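Local coordinates for protein carbohydrate kinase, FGGY (Novosphingobium aromaticivorans, PDB 3H6E) that probably phosphorylates a carbohydrate substrate with ATP, being a kinase of the FGGY family with an actin-like ATPase fold, at residues Val10-Lys15 with Asn423-Gly428. Sequence-based numbering, arbitrary orientation.
Sequences VIDLGK and NDVSFG
V10 and D12, two residues apart on one strand, both face the turn that carries S426. At V10 the methyl CG1, set anti to the backbone N (chi1 -173°), packs 4.0 Å from S426 O and about as near to S426 CB; a branched, apolar residue suits this buried strand position, and its side chain also rests on V73 and V75. D12 carries the polar half of the contact: S426 OG gives a weak hydrogen bond of 3.3 Å to D12 OD2, while V425 CG1 lies 3.7 Å from that same oxygen. S426 OG is equally close to D12 CB, so the short serine places its hydroxyl beside the aspartate's stem as well as its buried carboxylate. An Asx turn helps hold it: S426 N donates to D424 OD2 (3.0 Å) from above the carboxylate plane, within a type I turn closed by F427 N to D424 O. The sequence D12-L13-G14 is consistent with the phosphate-binding DxG motif of actin-like kinases. In the fold, a loop from the C-terminal FGGY region, between strand 415-419 and helix 430-433, reaches across to the N-terminal sheet, joining the two halves where strand 9-13 runs antiparallel to strand 17-23 and parallel to strand 71-76.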
ATOM      1  N   VAL A  10      -6.822  16.274   6.316  1.00 40.39           N
ATOM      2  CA  VAL A  10      -5.894  15.198   6.009  1.00 39.94           C
ATOM      3  C   VAL A  10      -4.935  15.613   4.899  1.00 40.20           C
ATOM      4  O   VAL A  10      -5.360  16.065   3.837  1.00 40.11           O
ATOM      5  CB  VAL A  10      -6.637  13.927   5.568  1.00 41.86           C
ATOM      6  CG1 VAL A  10      -5.661  12.771   5.432  1.00 39.59           C
ATOM      7  CG2 VAL A  10      -7.752  13.587   6.556  1.00 39.45           C
ATOM      8  N   ILE A  11      -3.639  15.466   5.152  1.00 39.52           N
ATOM      9  CA  ILE A  11      -2.631  15.715   4.128  1.00 39.69           C
ATOM     10  C   ILE A  11      -2.063  14.392   3.628  1.00 38.70           C
ATOM     11  O   ILE A  11      -1.383  13.682   4.366  1.00 35.75           O
ATOM     12  CB  ILE A  11      -1.498  16.616   4.647  1.00 36.89           C
ATOM     13  CG1 ILE A  11      -1.332  16.440   6.155  1.00 37.58           C
ATOM     14  CG2 ILE A  11      -1.795  18.069   4.342  1.00 40.79           C
ATOM     15  CD1 ILE A  11      -0.548  17.557   6.815  1.00 39.96           C
ATOM     16  N   ASP A  12      -2.363  14.059   2.376  1.00 38.00           N
ATOM     17  CA  ASP A  12      -1.936  12.791   1.800  1.00 38.44           C
ATOM     18  C   ASP A  12      -0.893  13.012   0.719  1.00 38.88           C
ATOM     19  O   ASP A  12      -1.218  13.138  -0.461  1.00 39.95           O
ATOM     20  CB  ASP A  12      -3.129  12.026   1.226  1.00 40.53           C
ATOM     21  CG  ASP A  12      -2.787  10.590   0.888  1.00 38.75           C
ATOM     22  OD1 ASP A  12      -1.592  10.294   0.688  1.00 37.57           O
ATOM     23  OD2 ASP A  12      -3.714   9.756   0.825  1.00 41.92           O
ATOM     24  N   LEU A  13       0.365  13.045   1.136  1.00 36.62           N
ATOM     25  CA  LEU A  13       1.467  13.299   0.226  1.00 38.11           C
ATOM     26  C   LEU A  13       2.023  11.991  -0.334  1.00 38.56           C
ATOM     27  O   LEU A  13       3.103  11.536   0.045  1.00 33.33           O
ATOM     28  CB  LEU A  13       2.532  14.115   0.952  1.00 39.53           C
ATOM     29  CG  LEU A  13       1.838  15.319   1.604  1.00 39.16           C
ATOM     30  CD1 LEU A  13       2.563  15.811   2.839  1.00 37.58           C
ATOM     31  CD2 LEU A  13       1.632  16.445   0.600  1.00 37.30           C
ATOM     32  N   GLY A  14       1.259  11.390  -1.241  1.00 38.06           N
ATOM     33  CA  GLY A  14       1.635  10.130  -1.848  1.00 37.54           C
ATOM     34  C   GLY A  14       2.754  10.285  -2.857  1.00 36.91           C
ATOM     35  O   GLY A  14       3.379  11.342  -2.958  1.00 36.64           O
ATOM     36  N   LYS A  15       3.000   9.225  -3.619  1.00 34.56           N
ATOM     37  CA  LYS A  15       4.127   9.212  -4.539  1.00 37.64           C
ATOM     38  C   LYS A  15       3.838   9.949  -5.844  1.00 38.13           C
ATOM     39  O   LYS A  15       4.693  10.674  -6.350  1.00 39.71           O
ATOM     40  CB  LYS A  15       4.586   7.778  -4.817  1.00 35.45           C
ATOM     41  CG  LYS A  15       5.960   7.695  -5.463  1.00 34.77           C
ATOM     42  CD  LYS A  15       6.928   8.680  -4.819  1.00 35.49           C
ATOM     43  CE  LYS A  15       8.369   8.395  -5.222  1.00 34.89           C
ATOM     44  NZ  LYS A  15       8.537   8.310  -6.701  1.00 35.73           N
ATOM     45  N   ASN A 423     -14.995   5.873  -2.171  1.00 37.08           N
ATOM     46  CA  ASN A 423     -14.487   6.547  -0.984  1.00 37.01           C
ATOM     47  C   ASN A 423     -13.166   7.211  -1.316  1.00 39.48           C
ATOM     48  O   ASN A 423     -12.267   6.567  -1.857  1.00 41.01           O
ATOM     49  CB  ASN A 423     -14.292   5.553   0.157  1.00 37.59           C
ATOM     50  CG  ASN A 423     -15.582   5.219   0.861  1.00 37.57           C
ATOM     51  OD1 ASN A 423     -16.257   6.105   1.378  1.00 39.61           O
ATOM     52  ND2 ASN A 423     -15.932   3.939   0.892  1.00 35.52           N
ATOM     53  N   ASP A 424     -13.039   8.497  -1.009  1.00 40.89           N
ATOM     54  CA  ASP A 424     -11.786   9.185  -1.275  1.00 40.86           C
ATOM     55  C   ASP A 424     -10.649   8.457  -0.576  1.00 41.00           C
ATOM     56  O   ASP A 424     -10.790   8.004   0.561  1.00 40.53           O
ATOM     57  CB  ASP A 424     -11.831  10.643  -0.826  1.00 41.62           C
ATOM     58  CG  ASP A 424     -10.544  11.386  -1.148  1.00 45.40           C
ATOM     59  OD1 ASP A 424     -10.361  11.781  -2.323  1.00 44.93           O
ATOM     60  OD2 ASP A 424      -9.719  11.572  -0.225  1.00 42.94           O
ATOM     61  N   VAL A 425      -9.521   8.352  -1.264  1.00 41.21           N
ATOM     62  CA  VAL A 425      -8.387   7.580  -0.778  1.00 42.10           C
ATOM     63  C   VAL A 425      -7.944   7.991   0.631  1.00 43.05           C
ATOM     64  O   VAL A 425      -7.315   7.205   1.343  1.00 44.62           O
ATOM     65  CB  VAL A 425      -7.193   7.687  -1.753  1.00 42.06           C
ATOM     66  CG1 VAL A 425      -6.429   8.985  -1.526  1.00 40.98           C
ATOM     67  CG2 VAL A 425      -6.276   6.486  -1.607  1.00 46.15           C
ATOM     68  N   SER A 426      -8.292   9.210   1.039  1.00 42.57           N
ATOM     69  CA  SER A 426      -7.808   9.767   2.305  1.00 41.91           C
ATOM     70  C   SER A 426      -8.739   9.549   3.506  1.00 39.35           C
ATOM     71  O   SER A 426      -8.415   9.957   4.625  1.00 37.25           O
ATOM     72  CB  SER A 426      -7.510  11.268   2.154  1.00 41.91           C
ATOM     73  OG  SER A 426      -6.431  11.504   1.262  1.00 41.29           O
ATOM     74  N   PHE A 427      -9.883   8.909   3.287  1.00 39.09           N
ATOM     75  CA  PHE A 427     -10.858   8.754   4.364  1.00 36.96           C
ATOM     76  C   PHE A 427     -10.282   8.064   5.596  1.00 36.98           C
ATOM     77  O   PHE A 427     -10.481   8.524   6.721  1.00 34.52           O
ATOM     78  CB  PHE A 427     -12.106   7.999   3.901  1.00 36.41           C
ATOM     79  CG  PHE A 427     -12.981   7.544   5.039  1.00 35.12           C
ATOM     80  CD1 PHE A 427     -13.684   8.465   5.798  1.00 34.91           C
ATOM     81  CD2 PHE A 427     -13.079   6.201   5.364  1.00 33.71           C
ATOM     82  CE1 PHE A 427     -14.477   8.057   6.852  1.00 33.95           C
ATOM     83  CE2 PHE A 427     -13.873   5.785   6.417  1.00 34.25           C
ATOM     84  CZ  PHE A 427     -14.575   6.716   7.161  1.00 33.36           C
ATOM     85  N   GLY A 428      -9.578   6.957   5.374  1.00 35.35           N
ATOM     86  CA  GLY A 428      -9.078   6.129   6.455  1.00 31.43           C
ATOM     87  C   GLY A 428      -8.616   6.883   7.685  1.00 30.78           C
ATOM     88  O   GLY A 428      -8.961   6.521   8.806  1.00 32.31           O
TER